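Local coordinates for protein putative NADPH-dependent oxidoreductase (Desulfitobacterium hafniense DCB-2, PDB 3DB2) that is a putative NADPH-dependent oxidoreductase, probably a dehydrogenase, pairing a nucleotide-binding Rossmann domain with a C-terminal domain of the GFO/IDH/MocA family, at residues 129-139 / 243-254. Residues are numbered along the deposited sequence; the frame is centred on the assembly and turned at random. Where two conformers were deposited one is given.
Sequences LGALRKMKEMI and INVYGTKANLFY
Two torsions bring Met-135 and Tyr-254 together: selenomethionine Met-135 sets CG opposite its carbonyl carbon (chi1 -68°) and runs extended to SE, whereas Tyr-254 swings CG opposite its own backbone N (chi1 172°), which lays the ring along the helix toward its N-terminal end. The selenium stands 4.6 Å from the ring centroid, 32° off the normal, an oblique Met-aromatic contact. A bend at chi3 then turns CE of Met-135 toward strand 243-247, where it touches Val-245 CG2 at 3.6 Å and Ile-243 CG2 at 3.8 Å; with SE and CG meeting Tyr-254 and Leu-252 of strand 250-254, this one side chain spans the hairpin. Further along the ring, Ala-131 CB presses close on Tyr-254 CE1 (3.3 Å), Leu-132 CD2 meets Tyr-254 CE2, and Leu-129, crossing the tyrosine at about a right angle, brings CD1 to 3.6 Å from Tyr-254 OH. Toward the hairpin turn, Leu-252 is shared: its CD1 slides past Met-135 CG, while its CD2 lies 4.0 Å from both SE and CE of Met-138. The join illustrates how a helix can pack on a hairpin with no hydrogen bond between them, by almost wholly apolar contacts. The axis of 130-139 runs nearly parallel to that of strand 243-247 and antiparallel to that of 250-254, an alpha-on-beta layer in the C-terminal domain. Asp-268 receives the N-H groups of Gly-130 and Ala-131 at the helix start. Strand 147-155 continues the sheet beside 240-247 and strand 271-278 beside 250-256, Leu-273 of the latter touching Met-135, while helix 183-194 packs against Leu-132 and Ile-243.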
loop_
_atom_site.group_PDB
_atom_site.type_symbol
_atom_site.label_atom_id
_atom_site.label_comp_id
_atom_site.label_asym_id
_atom_site.label_seq_id
_atom_site.Cartn_x
_atom_site.Cartn_y
_atom_site.Cartn_z
ATOM N N LEU C 129 -2.618 14.323 16.355
ATOM C CA LEU C 129 -1.280 14.786 16.036
ATOM C C LEU C 129 -1.348 15.996 15.106
ATOM O O LEU C 129 -2.280 16.056 14.315
ATOM C CB LEU C 129 -0.471 13.672 15.391
ATOM C CG LEU C 129 -0.007 12.542 16.327
ATOM C CD1 LEU C 129 0.568 11.385 15.545
ATOM C CD2 LEU C 129 1.043 13.076 17.305
ATOM N N GLY C 130 -0.390 16.917 15.222
ATOM C CA GLY C 130 -0.423 18.112 14.374
ATOM C C GLY C 130 -0.355 17.677 12.910
ATOM O O GLY C 130 -0.944 18.299 12.047
ATOM N N ALA C 131 0.351 16.587 12.637
ATOM C CA ALA C 131 0.460 16.117 11.248
ATOM C C ALA C 131 -0.890 15.657 10.739
ATOM O O ALA C 131 -1.222 15.990 9.613
ATOM C CB ALA C 131 1.478 15.018 11.149
ATOM N N LEU C 132 -1.678 14.917 11.519
ATOM C CA LEU C 132 -2.959 14.441 10.992
ATOM C C LEU C 132 -3.957 15.580 10.825
ATOM O O LEU C 132 -4.786 15.677 9.882
ATOM C CB LEU C 132 -3.468 13.345 11.928
ATOM C CG LEU C 132 -3.130 11.912 11.557
ATOM C CD1 LEU C 132 -3.759 11.524 10.220
ATOM C CD2 LEU C 132 -1.609 11.725 11.532
ATOM N N ARG C 133 -3.890 16.526 11.765
ATOM C CA ARG C 133 -4.680 17.760 11.688
ATOM C C ARG C 133 -4.349 18.566 10.422
ATOM O O ARG C 133 -5.245 19.113 9.777
ATOM C CB ARG C 133 -4.505 18.628 12.925
ATOM C CG ARG C 133 -4.999 18.060 14.235
ATOM C CD ARG C 133 -6.444 17.602 14.164
ATOM N NE ARG C 133 -7.066 17.309 15.435
ATOM C CZ ARG C 133 -8.156 16.619 15.725
ATOM N NH1 ARG C 133 -8.909 16.040 14.813
ATOM N NH2 ARG C 133 -8.544 16.488 16.995
ATOM N N LYS C 134 -3.080 18.628 10.060
ATOM C CA LYS C 134 -2.662 19.402 8.897
ATOM C C LYS C 134 -3.120 18.673 7.649
ATOM O O LYS C 134 -3.663 19.250 6.689
ATOM C CB LYS C 134 -1.150 19.617 8.975
ATOM C CG LYS C 134 -0.541 20.317 7.775
ATOM C CD LYS C 134 -1.024 21.762 7.769
ATOM C CE LYS C 134 -0.828 22.382 6.398
ATOM N NZ LYS C 134 0.025 23.598 6.533
HETATM N N MSE C 135 -2.918 17.350 7.637
HETATM C CA MSE C 135 -3.354 16.557 6.477
HETATM C C MSE C 135 -4.846 16.708 6.237
HETATM O O MSE C 135 -5.327 16.771 5.097
HETATM C CB MSE C 135 -2.940 15.086 6.632
HETATM C CG MSE C 135 -1.422 14.897 6.563
HETATM SE SE MSE C 135 -0.936 13.095 7.215
HETATM C CE MSE C 135 -1.515 12.205 5.600
ATOM N N LYS C 136 -5.634 16.786 7.282
ATOM C CA LYS C 136 -7.069 16.948 7.246
ATOM C C LYS C 136 -7.402 18.302 6.617
ATOM O O LYS C 136 -8.251 18.429 5.715
ATOM C CB LYS C 136 -7.658 16.815 8.659
ATOM C CG LYS C 136 -9.178 16.928 8.686
ATOM C CD LYS C 136 -9.769 15.917 7.715
ATOM C CE LYS C 136 -11.187 15.532 8.117
ATOM N NZ LYS C 136 -11.993 15.200 6.910
ATOM N N GLU C 137 -6.721 19.327 7.071
ATOM C CA GLU C 137 -6.867 20.675 6.505
ATOM C C GLU C 137 -6.599 20.660 5.005
ATOM O O GLU C 137 -7.424 21.161 4.224
ATOM C CB GLU C 137 -5.905 21.603 7.207
ATOM C CG GLU C 137 -6.025 23.104 7.053
ATOM C CD GLU C 137 -5.311 23.746 8.251
ATOM O OE1 GLU C 137 -5.982 23.931 9.288
ATOM O OE2 GLU C 137 -4.095 24.021 8.145
HETATM N N MSE C 138 -5.465 20.066 4.618
HETATM C CA MSE C 138 -5.077 20.056 3.205
HETATM C C MSE C 138 -6.095 19.340 2.347
HETATM O O MSE C 138 -6.388 19.733 1.208
HETATM C CB MSE C 138 -3.674 19.491 3.021
HETATM C CG MSE C 138 -2.607 20.393 3.628
HETATM SE SE MSE C 138 -0.839 19.576 3.733
HETATM C CE MSE C 138 -0.080 20.370 2.123
ATOM N N ILE C 139 -6.683 18.267 2.877
ATOM C CA ILE C 139 -7.720 17.536 2.159
ATOM C C ILE C 139 -9.011 18.335 2.143
ATOM O O ILE C 139 -9.720 18.396 1.136
ATOM C CB ILE C 139 -7.938 16.164 2.825
ATOM C CG1 ILE C 139 -6.733 15.224 2.634
ATOM C CG2 ILE C 139 -9.224 15.488 2.395
ATOM C CD1 ILE C 139 -6.791 14.005 3.535
ATOM N N ILE C 243 1.396 7.019 6.094
ATOM C CA ILE C 243 0.160 7.339 5.416
ATOM C C ILE C 243 0.542 8.087 4.119
ATOM O O ILE C 243 1.292 9.073 4.172
ATOM C CB ILE C 243 -0.770 8.223 6.260
ATOM C CG1 ILE C 243 -1.009 7.686 7.675
ATOM C CG2 ILE C 243 -2.115 8.484 5.576
ATOM C CD1 ILE C 243 -2.026 8.441 8.490
ATOM N N ASN C 244 0.050 7.581 3.010
ATOM C CA ASN C 244 0.275 8.193 1.703
ATOM C C ASN C 244 -1.139 8.543 1.211
ATOM O O ASN C 244 -2.030 7.703 1.187
ATOM C CB ASN C 244 0.938 7.294 0.677
ATOM C CG ASN C 244 2.286 6.763 1.141
ATOM O OD1 ASN C 244 3.038 7.493 1.751
ATOM N ND2 ASN C 244 2.583 5.519 0.858
ATOM N N VAL C 245 -1.319 9.777 0.832
ATOM C CA VAL C 245 -2.557 10.302 0.293
ATOM C C VAL C 245 -2.293 10.788 -1.148
ATOM O O VAL C 245 -1.378 11.584 -1.341
ATOM C CB VAL C 245 -3.060 11.481 1.125
ATOM C CG1 VAL C 245 -4.406 11.958 0.638
ATOM C CG2 VAL C 245 -3.126 11.083 2.601
ATOM N N TYR C 246 -3.093 10.300 -2.066
ATOM C CA TYR C 246 -2.974 10.624 -3.479
ATOM C C TYR C 246 -4.118 11.571 -3.854
ATOM O O TYR C 246 -5.279 11.167 -3.699
ATOM C CB TYR C 246 -3.042 9.333 -4.300
ATOM C CG TYR C 246 -1.888 8.419 -3.903
ATOM C CD1 TYR C 246 -0.610 8.655 -4.387
ATOM C CD2 TYR C 246 -2.059 7.339 -3.040
ATOM C CE1 TYR C 246 0.445 7.837 -4.031
ATOM C CE2 TYR C 246 -0.983 6.530 -2.706
ATOM C CZ TYR C 246 0.276 6.764 -3.187
ATOM O OH TYR C 246 1.381 5.966 -2.855
ATOM N N GLY C 247 -3.745 12.745 -4.332
ATOM C CA GLY C 247 -4.656 13.823 -4.679
ATOM C C GLY C 247 -4.480 14.215 -6.130
ATOM O O GLY C 247 -3.441 13.851 -6.714
ATOM N N THR C 248 -5.501 14.892 -6.698
ATOM C CA THR C 248 -5.418 15.183 -8.145
ATOM C C THR C 248 -4.429 16.298 -8.429
ATOM O O THR C 248 -3.944 16.400 -9.564
ATOM C CB THR C 248 -6.804 15.524 -8.737
ATOM O OG1 THR C 248 -7.346 16.566 -7.904
ATOM C CG2 THR C 248 -7.785 14.356 -8.679
ATOM N N LYS C 249 -4.114 17.129 -7.444
ATOM C CA LYS C 249 -3.133 18.188 -7.546
ATOM C C LYS C 249 -1.820 17.878 -6.829
ATOM O O LYS C 249 -0.783 18.454 -7.121
ATOM C CB LYS C 249 -3.622 19.495 -6.915
ATOM C CG LYS C 249 -4.900 20.123 -7.420
ATOM C CD LYS C 249 -5.009 21.568 -6.944
ATOM C CE LYS C 249 -5.996 21.789 -5.829
ATOM N NZ LYS C 249 -7.430 21.845 -6.228
ATOM N N ALA C 250 -1.882 16.977 -5.824
ATOM C CA ALA C 250 -0.692 16.757 -5.000
ATOM C C ALA C 250 -0.812 15.459 -4.191
ATOM O O ALA C 250 -1.943 15.114 -3.849
ATOM C CB ALA C 250 -0.515 17.943 -4.050
ATOM N N ASN C 251 0.324 14.842 -3.896
ATOM C CA ASN C 251 0.315 13.685 -2.983
ATOM C C ASN C 251 0.976 14.046 -1.655
ATOM O O ASN C 251 1.894 14.850 -1.632
ATOM C CB ASN C 251 1.066 12.542 -3.618
ATOM C CG ASN C 251 0.470 12.064 -4.915
ATOM O OD1 ASN C 251 -0.719 12.087 -5.139
ATOM N ND2 ASN C 251 1.348 11.614 -5.817
ATOM N N LEU C 252 0.532 13.424 -0.572
ATOM C CA LEU C 252 1.184 13.575 0.719
ATOM C C LEU C 252 1.796 12.241 1.164
ATOM O O LEU C 252 1.122 11.204 1.025
ATOM C CB LEU C 252 0.174 14.006 1.759
ATOM C CG LEU C 252 -0.681 15.219 1.475
ATOM C CD1 LEU C 252 -1.764 15.364 2.527
ATOM C CD2 LEU C 252 0.208 16.455 1.398
ATOM N N PHE C 253 2.983 12.332 1.703
ATOM C CA PHE C 253 3.694 11.172 2.264
ATOM C C PHE C 253 4.105 11.486 3.697
ATOM O O PHE C 253 4.938 12.342 3.944
ATOM C CB PHE C 253 4.947 10.822 1.465
ATOM C CG PHE C 253 4.717 10.667 -0.023
ATOM C CD1 PHE C 253 3.956 9.613 -0.495
ATOM C CD2 PHE C 253 5.276 11.581 -0.913
ATOM C CE1 PHE C 253 3.760 9.469 -1.863
ATOM C CE2 PHE C 253 5.060 11.444 -2.285
ATOM C CZ PHE C 253 4.273 10.412 -2.740
ATOM N N TYR C 254 3.518 10.774 4.636
ATOM C CA TYR C 254 3.754 10.918 6.065
ATOM C C TYR C 254 4.410 9.642 6.613
ATOM O O TYR C 254 3.981 8.539 6.251
ATOM C CB TYR C 254 2.456 11.165 6.802
ATOM C CG TYR C 254 2.449 11.164 8.305
ATOM C CD1 TYR C 254 3.009 12.215 9.023
ATOM C CD2 TYR C 254 1.869 10.124 9.035
ATOM C CE1 TYR C 254 3.003 12.209 10.401
ATOM C CE2 TYR C 254 1.860 10.141 10.429
ATOM C CZ TYR C 254 2.430 11.186 11.109
ATOM O OH TYR C 254 2.443 11.255 12.490
#